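Local coordinates for protein putative tryptophan halogenase (Xanthomonas campestris pv. campestris, PDB 6Y1W) that is a flavin-dependent halogenase, solved here without its flavin, and by family probably halogenates its substrate with the help of FAD, at residues S12-V20 / T364-V372; I229-W240 / P322-C333. One frame throughout, in Å; residues are numbered along the deposited sequence.

The two contacts lie on the same side of the chain's centre, with their own centres about 20 Å apart. Along the chain the order is 12-20, 229-240, 322-333, 364-372, so contact 1 encloses contact 2. Both reach the mixed eight-stranded sheet of the Rossmann-type nucleotide-binding part. Contact 1 includes the start of strand 18-22, and contact 2 includes strand 329-330 at the sheet's edge. Contact 2 also carries two strands of a separate small sheet, 237-239 and 323-325. The contacts touch directly: I369 packs on N332 and W329. The flavin site itself is predicted, and contact 1 lies away from it.

Contact 1: S12-V20 / T364-V372; sequences SQRLVRRVV and TFPQVIDPV
R14 reaches over V368 to the backbone beyond it. Its chain bends at chi3 (66°). R14 NH2 donates to I369 O at 2.8 Å; the acceptor lies 17° out of the guanidinium plane. V368 CG2 sits under one face of that group. D370 OD1 is a long salt-bridge partner of the same NH2. The other carboxylate oxygen of D370 caps helix 371-397 by accepting from V372 N. A water links R14 O to I369 N. L15 then lays CD2 against V368 CG1, 4.0 Å away, and its CA makes a CA-H...O contact with Q367 O. V16 N donates to Q367 O at 2.9 Å. V16 CG2 packs on P366 CG and I369 CG1, the latter side chain crossing it at about a right angle. A second water donates to both V16 O and P366 O. R17 NH1 makes a weak bond to Q367 OE1, with guanidinium and amide planes 82° apart. The amide nitrogen of Q367 is held by D464 and H459 of the second subunit. V19 CG2 meets the edge of the F365 ring at CZ, 4.0 Å away, and L35 of helix 25-39 touches both side chains. Polar bonds and apolar packing are thus interleaved: backbone and water bonds fix the segment, while V16 and V19 pack with F365, P366 and I369.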
loop_
_atom_site.group_PDB
_atom_site.type_symbol
_atom_site.label_atom_id
_atom_site.label_comp_id
_atom_site.label_asym_id
_atom_site.label_seq_id
_atom_site.Cartn_x
_atom_site.Cartn_y
_atom_site.Cartn_z
ATOM N N SER A 12 -17.340 12.923 30.135
ATOM C CA SER A 12 -16.184 13.801 30.314
ATOM C C SER A 12 -15.010 13.060 30.942
ATOM O O SER A 12 -13.847 13.360 30.629
ATOM C CB SER A 12 -16.566 15.018 31.164
ATOM O OG SER A 12 -17.241 14.639 32.354
ATOM N N GLN A 13 -15.292 12.082 31.813
ATOM C CA GLN A 13 -14.252 11.241 32.400
ATOM C C GLN A 13 -13.522 10.399 31.360
ATOM O O GLN A 13 -12.461 9.841 31.661
ATOM C CB GLN A 13 -14.862 10.335 33.474
ATOM C CG GLN A 13 -14.857 10.962 34.855
ATOM C CD GLN A 13 -13.472 11.444 35.256
ATOM O OE1 GLN A 13 -12.574 10.642 35.523
ATOM N NE2 GLN A 13 -13.289 12.764 35.281
ATOM N N ARG A 14 -14.058 10.304 30.146
ATOM C CA ARG A 14 -13.403 9.549 29.100
ATOM C C ARG A 14 -12.297 10.334 28.395
ATOM O O ARG A 14 -11.504 9.716 27.685
ATOM C CB ARG A 14 -14.434 9.086 28.066
ATOM C CG ARG A 14 -15.527 8.146 28.599
ATOM C CD ARG A 14 -16.448 7.693 27.468
ATOM N NE ARG A 14 -15.780 6.843 26.475
ATOM C CZ ARG A 14 -16.178 6.726 25.207
ATOM N NH1 ARG A 14 -17.231 7.413 24.779
ATOM N NH2 ARG A 14 -15.526 5.927 24.359
ATOM N N LEU A 15 -12.220 11.659 28.541
ATOM C CA LEU A 15 -11.232 12.410 27.767
ATOM C C LEU A 15 -9.814 12.026 28.182
ATOM O O LEU A 15 -9.505 11.954 29.372
ATOM C CB LEU A 15 -11.438 13.908 27.948
ATOM C CG LEU A 15 -12.702 14.415 27.279
ATOM C CD1 LEU A 15 -13.025 15.819 27.799
ATOM C CD2 LEU A 15 -12.545 14.408 25.763
ATOM N N VAL A 16 -8.945 11.777 27.199
ATOM C CA VAL A 16 -7.569 11.375 27.476
ATOM C C VAL A 16 -6.728 12.634 27.650
ATOM O O VAL A 16 -6.487 13.361 26.684
ATOM C CB VAL A 16 -7.014 10.484 26.360
ATOM C CG1 VAL A 16 -5.560 10.179 26.652
ATOM C CG2 VAL A 16 -7.870 9.174 26.292
ATOM N N ARG A 17 -6.309 12.909 28.901
ATOM C CA ARG A 17 -5.491 14.067 29.224
ATOM C C ARG A 17 -4.188 13.723 29.897
ATOM O O ARG A 17 -3.298 14.577 29.934
ATOM C CB ARG A 17 -6.260 15.030 30.157
ATOM C CG ARG A 17 -7.378 15.770 29.463
ATOM C CD ARG A 17 -6.866 16.708 28.365
ATOM N NE ARG A 17 -7.185 16.191 27.034
ATOM C CZ ARG A 17 -8.356 16.354 26.420
ATOM N NH1 ARG A 17 -8.551 15.824 25.217
ATOM N NH2 ARG A 17 -9.333 17.038 27.004
ATOM N N ARG A 18 -4.061 12.526 30.472
ATOM C CA ARG A 18 -2.866 12.126 31.201
ATOM C C ARG A 18 -2.382 10.817 30.599
ATOM O O ARG A 18 -3.144 9.842 30.530
ATOM C CB ARG A 18 -3.145 11.961 32.708
ATOM C CG ARG A 18 -3.684 13.247 33.395
ATOM C CD ARG A 18 -4.343 12.942 34.754
ATOM N NE ARG A 18 -5.357 11.906 34.583
ATOM C CZ ARG A 18 -5.993 11.289 35.570
ATOM N NH1 ARG A 18 -5.741 11.624 36.833
ATOM N NH2 ARG A 18 -6.882 10.333 35.290
ATOM N N VAL A 19 -1.132 10.802 30.147
ATOM C CA VAL A 19 -0.517 9.603 29.577
ATOM C C VAL A 19 0.625 9.182 30.481
ATOM O O VAL A 19 1.495 9.993 30.816
ATOM C CB VAL A 19 -0.007 9.836 28.149
ATOM C CG1 VAL A 19 0.647 8.549 27.581
ATOM C CG2 VAL A 19 -1.144 10.298 27.235
ATOM N N VAL A 20 0.628 7.909 30.866
ATOM C CA VAL A 20 1.660 7.381 31.747
ATOM C C VAL A 20 2.433 6.315 30.960
ATOM O O VAL A 20 1.827 5.378 30.429
ATOM C CB VAL A 20 1.059 6.794 33.031
ATOM C CG1 VAL A 20 2.151 6.142 33.846
ATOM C CG2 VAL A 20 0.364 7.904 33.824
ATOM N N THR A 364 -3.751 7.760 15.371
ATOM C CA THR A 364 -5.094 7.433 15.847
ATOM C C THR A 364 -5.285 7.905 17.281
ATOM O O THR A 364 -6.023 7.298 18.066
ATOM C CB THR A 364 -5.377 5.936 15.728
ATOM O OG1 THR A 364 -6.758 5.684 16.042
ATOM C CG2 THR A 364 -4.495 5.168 16.668
ATOM N N PHE A 365 -4.640 9.029 17.637
ATOM C CA PHE A 365 -4.559 9.370 19.042
ATOM C C PHE A 365 -5.949 9.682 19.595
ATOM O O PHE A 365 -6.712 10.409 18.958
ATOM C CB PHE A 365 -3.604 10.546 19.342
ATOM C CG PHE A 365 -3.198 10.559 20.786
ATOM C CD1 PHE A 365 -2.199 9.696 21.244
ATOM C CD2 PHE A 365 -3.932 11.273 21.719
ATOM C CE1 PHE A 365 -1.896 9.631 22.590
ATOM C CE2 PHE A 365 -3.604 11.210 23.062
ATOM C CZ PHE A 365 -2.600 10.380 23.492
ATOM N N PRO A 366 -6.318 9.126 20.743
ATOM C CA PRO A 366 -7.714 9.235 21.199
ATOM C C PRO A 366 -7.987 10.602 21.820
ATOM O O PRO A 366 -7.193 11.110 22.625
ATOM C CB PRO A 366 -7.830 8.129 22.261
ATOM C CG PRO A 366 -6.368 7.978 22.793
ATOM C CD PRO A 366 -5.544 8.134 21.520
ATOM N N GLN A 367 -9.111 11.202 21.418
ATOM C CA GLN A 367 -9.815 12.092 22.348
ATOM C C GLN A 367 -10.447 11.272 23.462
ATOM O O GLN A 367 -10.306 11.589 24.652
ATOM C CB GLN A 367 -10.907 12.886 21.635
ATOM C CG GLN A 367 -10.452 13.726 20.508
ATOM C CD GLN A 367 -10.031 15.121 20.939
ATOM O OE1 GLN A 367 -9.836 15.407 22.159
ATOM N NE2 GLN A 367 -9.860 15.999 19.948
ATOM N N VAL A 368 -11.195 10.244 23.090
ATOM C CA VAL A 368 -11.717 9.239 24.010
ATOM C C VAL A 368 -11.330 7.899 23.413
ATOM O O VAL A 368 -11.165 7.787 22.197
ATOM C CB VAL A 368 -13.260 9.316 24.206
ATOM C CG1 VAL A 368 -13.685 10.690 24.754
ATOM C CG2 VAL A 368 -14.004 8.964 22.891
ATOM N N ILE A 369 -11.098 6.911 24.271
ATOM C CA ILE A 369 -10.708 5.585 23.789
ATOM C C ILE A 369 -11.968 4.858 23.351
ATOM O O ILE A 369 -12.974 4.866 24.066
ATOM C CB ILE A 369 -9.934 4.815 24.869
ATOM C CG1 ILE A 369 -8.609 5.540 25.142
ATOM C CG2 ILE A 369 -9.612 3.384 24.394
ATOM C CD1 ILE A 369 -7.928 5.122 26.423
ATOM N N ASP A 370 -11.937 4.277 22.152
ATOM C CA ASP A 370 -13.114 3.594 21.592
ATOM C C ASP A 370 -12.715 2.257 20.981
ATOM O O ASP A 370 -11.664 2.167 20.333
ATOM C CB ASP A 370 -13.770 4.436 20.506
ATOM C CG ASP A 370 -15.120 3.886 20.102
ATOM O OD1 ASP A 370 -16.108 4.242 20.795
ATOM O OD2 ASP A 370 -15.199 3.091 19.124
ATOM N N PRO A 371 -13.547 1.228 21.119
ATOM C CA PRO A 371 -13.217 -0.072 20.504
ATOM C C PRO A 371 -12.930 -0.036 19.019
ATOM O O PRO A 371 -12.142 -0.878 18.564
ATOM C CB PRO A 371 -14.463 -0.921 20.787
ATOM C CG PRO A 371 -15.034 -0.355 22.013
ATOM C CD PRO A 371 -14.723 1.134 22.001
ATOM N N VAL A 372 -13.560 0.825 18.214
ATOM C CA VAL A 372 -13.293 0.747 16.777
ATOM C C VAL A 372 -11.873 1.207 16.481
ATOM O O VAL A 372 -11.216 0.674 15.573
ATOM C CB VAL A 372 -14.334 1.521 15.931
ATOM C CG1 VAL A 372 -14.206 3.023 16.066
ATOM C CG2 VAL A 372 -14.168 1.150 14.448
HETATM O O HOH W 1 -11.273 7.227 27.060
HETATM O O HOH W 2 -6.294 13.432 23.876
#

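Contact 2: I229-W240 / P322-C333; sequences IGQTLGVGSEDW and PNQRHRVWEKNC
At chi1 -161° the R325 CG lies opposite the backbone N, and bends at chi2 and chi3 follow. This folds the guanidinium back over 229-240, where R325 NH2 donates to V235 O at 2.7 Å. The acceptor lies in the guanidinium plane. I229 CG2 covers one face of the group and S237 OG, in the modelled conformer, the opposite one. R325 NE donates to A339 O. E330 bends at chi2 (84°), which brings OE1 to R327 NE in a salt bridge of 2.7 Å. V235 CG2 packs on E330 CG, 3.6 Å away, and V235 CG1 lies over one face of the R327 guanidinium. R327 O is buried beside V235 CG1 with no polar partner in the model. A water joins E330 OE2 to L233 O. L233 CD1 rests on C333 CB.

Strands 237-239 and 323-325 pair antiparallel. E238 and Q324 form the hydrogen-bonded pair: E238 N to Q324 O is 2.7 Å, and the return bond is weak. Their side chains run side by side, and in the modelled conformer Q324 NE2 donates to E238 OE1 at 3.0 Å. H326 N binds G236 O nearly straight (173°), while its ring lies with one face over S237 C and E238 N. As modelled, a water bridges S237 OG and N323 OD1; N323 ND2 donates to T321 O. W240 N bonds to P322 O, and its indole sets one face over the N323-Q324 peptide.

Strand 237-239 is an outer strand, within this chain, of a small three-stranded sheet, with 323-325 in the middle and 341-342 beyond. Helix 371-397 packs against it through I385, which touches W240 and Q324, and R389, in cation-pi contact with W240. At the other end, I229 touches A335 on strand 333-335.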
loop_
_atom_site.group_PDB
_atom_site.type_symbol
_atom_site.label_atom_id
_atom_site.label_comp_id
_atom_site.label_asym_id
_atom_site.label_seq_id
_atom_site.Cartn_x
_atom_site.Cartn_y
_atom_site.Cartn_z
ATOM N N ILE A 229 0.444 -4.951 29.974
ATOM C CA ILE A 229 -0.292 -5.678 28.951
ATOM C C ILE A 229 -0.332 -7.155 29.295
ATOM O O ILE A 229 -1.310 -7.843 28.968
ATOM C CB ILE A 229 0.335 -5.417 27.563
ATOM C CG1 ILE A 229 -0.572 -5.877 26.414
ATOM C CG2 ILE A 229 1.742 -6.050 27.460
ATOM C CD1 ILE A 229 -1.772 -4.942 26.108
ATOM N N GLY A 230 0.696 -7.643 29.990
ATOM C CA GLY A 230 0.788 -9.054 30.332
ATOM C C GLY A 230 0.376 -9.376 31.749
ATOM O O GLY A 230 -0.619 -10.080 31.967
ATOM N N GLN A 231 1.124 -8.863 32.721
ATOM C CA GLN A 231 0.892 -9.290 34.100
ATOM C C GLN A 231 -0.446 -8.795 34.632
ATOM O O GLN A 231 -1.066 -9.473 35.460
ATOM C CB GLN A 231 2.018 -8.802 34.998
ATOM C CG GLN A 231 3.394 -9.370 34.560
ATOM C CD GLN A 231 4.483 -9.181 35.585
ATOM O OE1 GLN A 231 4.240 -9.226 36.789
ATOM N NE2 GLN A 231 5.709 -9.003 35.120
ATOM N N THR A 232 -0.916 -7.642 34.166
ATOM C CA THR A 232 -2.166 -7.052 34.652
ATOM C C THR A 232 -3.337 -7.415 33.748
ATOM O O THR A 232 -4.322 -8.000 34.202
ATOM C CB THR A 232 -2.047 -5.519 34.758
ATOM O OG1 THR A 232 -0.969 -5.164 35.627
ATOM C CG2 THR A 232 -3.355 -4.922 35.319
ATOM N N LEU A 233 -3.244 -7.096 32.463
ATOM C CA LEU A 233 -4.374 -7.320 31.575
ATOM C C LEU A 233 -4.423 -8.725 30.973
ATOM O O LEU A 233 -5.426 -9.071 30.337
ATOM C CB LEU A 233 -4.361 -6.263 30.472
ATOM C CG LEU A 233 -4.511 -4.820 30.981
ATOM C CD1 LEU A 233 -4.369 -3.833 29.854
ATOM C CD2 LEU A 233 -5.878 -4.629 31.642
ATOM N N GLY A 234 -3.362 -9.519 31.118
ATOM C CA GLY A 234 -3.449 -10.918 30.715
ATOM C C GLY A 234 -3.537 -11.182 29.227
ATOM O O GLY A 234 -4.102 -12.206 28.822
ATOM N N VAL A 235 -3.021 -10.282 28.386
ATOM C CA VAL A 235 -3.041 -10.514 26.950
ATOM C C VAL A 235 -1.918 -11.501 26.649
ATOM O O VAL A 235 -0.768 -11.271 27.027
ATOM C CB VAL A 235 -2.835 -9.203 26.175
ATOM C CG1 VAL A 235 -2.874 -9.462 24.692
ATOM C CG2 VAL A 235 -3.872 -8.130 26.608
ATOM N N GLY A 236 -2.263 -12.634 26.066
ATOM C CA GLY A 236 -1.262 -13.621 25.720
ATOM C C GLY A 236 -0.526 -13.243 24.452
ATOM O O GLY A 236 -0.805 -12.219 23.817
ATOM N N SER A 237 0.405 -14.117 24.032
ATOM C CA SER A 237 1.159 -13.905 22.808
ATOM C C SER A 237 1.149 -15.157 21.940
ATOM O O SER A 237 0.985 -16.264 22.447
ATOM C CB SER A 237 2.583 -13.479 23.135
ATOM O OG SER A 237 2.529 -12.414 24.073
ATOM N N GLU A 238 1.303 -14.940 20.620
ATOM C CA GLU A 238 1.318 -15.999 19.613
ATOM C C GLU A 238 2.731 -16.560 19.586
ATOM O O GLU A 238 3.690 -15.791 19.585
ATOM C CB GLU A 238 0.922 -15.458 18.236
ATOM C CG GLU A 238 0.508 -16.533 17.206
ATOM C CD GLU A 238 0.552 -16.059 15.734
ATOM O OE1 GLU A 238 0.556 -14.834 15.458
ATOM O OE2 GLU A 238 0.610 -16.932 14.835
ATOM N N ASP A 239 2.855 -17.881 19.665
ATOM C CA ASP A 239 4.153 -18.546 19.708
ATOM C C ASP A 239 4.642 -18.798 18.288
ATOM O O ASP A 239 3.982 -19.508 17.513
ATOM C CB ASP A 239 4.006 -19.852 20.481
ATOM C CG ASP A 239 5.274 -20.655 20.560
ATOM O OD1 ASP A 239 6.385 -20.138 20.282
ATOM O OD2 ASP A 239 5.161 -21.834 20.931
ATOM N N TRP A 240 5.812 -18.249 17.940
ATOM C CA TRP A 240 6.345 -18.450 16.606
ATOM C C TRP A 240 7.545 -19.384 16.622
ATOM O O TRP A 240 8.205 -19.539 15.585
ATOM C CB TRP A 240 6.713 -17.110 15.965
ATOM C CG TRP A 240 5.537 -16.226 15.593
ATOM C CD1 TRP A 240 4.235 -16.603 15.412
ATOM C CD2 TRP A 240 5.582 -14.806 15.360
ATOM N NE1 TRP A 240 3.465 -15.499 15.072
ATOM C CE2 TRP A 240 4.269 -14.390 15.028
ATOM C CE3 TRP A 240 6.605 -13.853 15.396
ATOM C CZ2 TRP A 240 3.955 -13.061 14.741
ATOM C CZ3 TRP A 240 6.282 -12.532 15.091
ATOM C CH2 TRP A 240 4.973 -12.160 14.778
ATOM N N PRO A 322 10.524 -15.640 19.840
ATOM C CA PRO A 322 9.825 -14.965 18.734
ATOM C C PRO A 322 8.326 -15.050 18.940
ATOM O O PRO A 322 7.791 -16.137 19.155
ATOM C CB PRO A 322 10.249 -15.769 17.495
ATOM C CG PRO A 322 10.526 -17.186 18.106
ATOM C CD PRO A 322 11.144 -16.916 19.427
ATOM N N ASN A 323 7.666 -13.895 18.927
ATOM C CA ASN A 323 6.254 -13.838 19.297
ATOM C C ASN A 323 5.622 -12.504 18.923
ATOM O O ASN A 323 6.299 -11.489 18.695
ATOM C CB ASN A 323 6.087 -14.057 20.795
ATOM C CG ASN A 323 6.370 -12.786 21.586
ATOM O OD1 ASN A 323 5.476 -11.960 21.803
ATOM N ND2 ASN A 323 7.633 -12.589 21.945
ATOM N N GLN A 324 4.283 -12.490 18.939
ATOM C CA GLN A 324 3.524 -11.243 18.862
ATOM C C GLN A 324 2.429 -11.303 19.913
ATOM O O GLN A 324 1.763 -12.328 20.050
ATOM C CB GLN A 324 2.931 -10.963 17.452
ATOM C CG GLN A 324 1.572 -11.645 17.074
ATOM C CD GLN A 324 0.885 -11.053 15.823
ATOM O OE1 GLN A 324 0.475 -9.882 15.802
ATOM N NE2 GLN A 324 0.739 -11.873 14.788
ATOM N N ARG A 325 2.283 -10.219 20.667
ATOM C CA ARG A 325 1.160 -10.076 21.582
ATOM C C ARG A 325 -0.127 -10.198 20.768
ATOM O O ARG A 325 -0.213 -9.671 19.654
ATOM C CB ARG A 325 1.285 -8.703 22.260
ATOM C CG ARG A 325 0.541 -8.449 23.542
ATOM C CD ARG A 325 0.943 -9.341 24.691
ATOM N NE ARG A 325 2.264 -9.156 25.267
ATOM C CZ ARG A 325 2.620 -9.680 26.439
ATOM N NH1 ARG A 325 3.849 -9.513 26.900
ATOM N NH2 ARG A 325 1.750 -10.399 27.156
ATOM N N HIS A 326 -1.126 -10.926 21.298
ATOM C CA HIS A 326 -2.346 -11.137 20.512
ATOM C C HIS A 326 -3.029 -9.825 20.169
ATOM O O HIS A 326 -3.593 -9.672 19.074
ATOM C CB HIS A 326 -3.323 -12.038 21.260
ATOM C CG HIS A 326 -2.901 -13.465 21.264
ATOM N ND1 HIS A 326 -2.563 -14.135 20.106
ATOM C CD2 HIS A 326 -2.725 -14.339 22.279
ATOM C CE1 HIS A 326 -2.221 -15.375 20.411
ATOM N NE2 HIS A 326 -2.308 -15.525 21.722
ATOM N N ARG A 327 -3.062 -8.894 21.120
ATOM C CA ARG A 327 -3.543 -7.550 20.864
ATOM C C ARG A 327 -2.519 -6.601 21.457
ATOM O O ARG A 327 -2.048 -6.831 22.570
ATOM C CB ARG A 327 -4.940 -7.345 21.500
ATOM C CG ARG A 327 -5.977 -8.274 20.897
ATOM C CD ARG A 327 -7.317 -8.215 21.639
ATOM N NE ARG A 327 -7.216 -8.564 23.048
ATOM C CZ ARG A 327 -6.993 -9.792 23.514
ATOM N NH1 ARG A 327 -6.834 -10.813 22.667
ATOM N NH2 ARG A 327 -6.926 -10.001 24.823
ATOM N N VAL A 328 -2.113 -5.593 20.693
ATOM C CA VAL A 328 -1.130 -4.674 21.262
ATOM C C VAL A 328 -1.800 -3.513 21.980
ATOM O O VAL A 328 -1.175 -2.921 22.872
ATOM C CB VAL A 328 -0.154 -4.174 20.183
ATOM C CG1 VAL A 328 0.758 -5.331 19.790
ATOM C CG2 VAL A 328 -0.875 -3.676 18.960
ATOM N N TRP A 329 -3.063 -3.231 21.667
ATOM C CA TRP A 329 -3.840 -2.219 22.372
ATOM C C TRP A 329 -4.983 -2.967 23.040
ATOM O O TRP A 329 -5.807 -3.583 22.354
ATOM C CB TRP A 329 -4.381 -1.168 21.407
ATOM C CG TRP A 329 -5.025 0.046 22.079
ATOM C CD1 TRP A 329 -5.536 0.129 23.337
ATOM C CD2 TRP A 329 -5.186 1.326 21.487
ATOM N NE1 TRP A 329 -6.029 1.399 23.567
ATOM C CE2 TRP A 329 -5.841 2.151 22.445
ATOM C CE3 TRP A 329 -4.865 1.857 20.242
ATOM C CZ2 TRP A 329 -6.138 3.475 22.200
ATOM C CZ3 TRP A 329 -5.195 3.202 19.976
ATOM C CH2 TRP A 329 -5.839 3.983 20.962
ATOM N N GLU A 330 -5.012 -2.926 24.364
ATOM C CA GLU A 330 -6.056 -3.604 25.138
ATOM C C GLU A 330 -6.579 -2.587 26.135
ATOM O O GLU A 330 -5.797 -2.054 26.925
ATOM C CB GLU A 330 -5.479 -4.843 25.836
ATOM C CG GLU A 330 -6.408 -5.522 26.830
ATOM C CD GLU A 330 -7.342 -6.475 26.155
ATOM O OE1 GLU A 330 -7.304 -6.562 24.909
ATOM O OE2 GLU A 330 -8.123 -7.129 26.876
ATOM N N LYS A 331 -7.895 -2.324 26.096
ATOM C CA LYS A 331 -8.496 -1.325 26.984
ATOM C C LYS A 331 -7.721 -0.012 26.843
ATOM O O LYS A 331 -7.640 0.519 25.744
ATOM C CB LYS A 331 -8.527 -1.816 28.428
ATOM C CG LYS A 331 -9.270 -3.186 28.599
ATOM C CD LYS A 331 -9.654 -3.479 30.051
ATOM C CE LYS A 331 -10.524 -4.746 30.152
ATOM N NZ LYS A 331 -11.484 -4.763 29.034
ATOM N N ASN A 332 -7.180 0.532 27.933
ATOM C CA ASN A 332 -6.461 1.806 27.856
ATOM C C ASN A 332 -4.946 1.628 27.959
ATOM O O ASN A 332 -4.244 2.508 28.467
ATOM C CB ASN A 332 -6.949 2.797 28.924
ATOM C CG ASN A 332 -6.645 2.342 30.357
ATOM O OD1 ASN A 332 -6.512 1.158 30.647
ATOM N ND2 ASN A 332 -6.502 3.297 31.253
ATOM N N CYS A 333 -4.437 0.518 27.432
ATOM C CA CYS A 333 -3.018 0.190 27.463
ATOM C C CYS A 333 -2.520 -0.137 26.054
ATOM O O CYS A 333 -3.132 -0.939 25.342
ATOM C CB CYS A 333 -2.780 -1.009 28.392
ATOM S SG CYS A 333 -1.044 -1.527 28.458
HETATM O O HOH W 3 -7.714 -7.442 29.821
HETATM O O HOH W 4 4.472 -10.715 23.855
HETATM O O HOH W 5 7.612 -17.905 20.895
#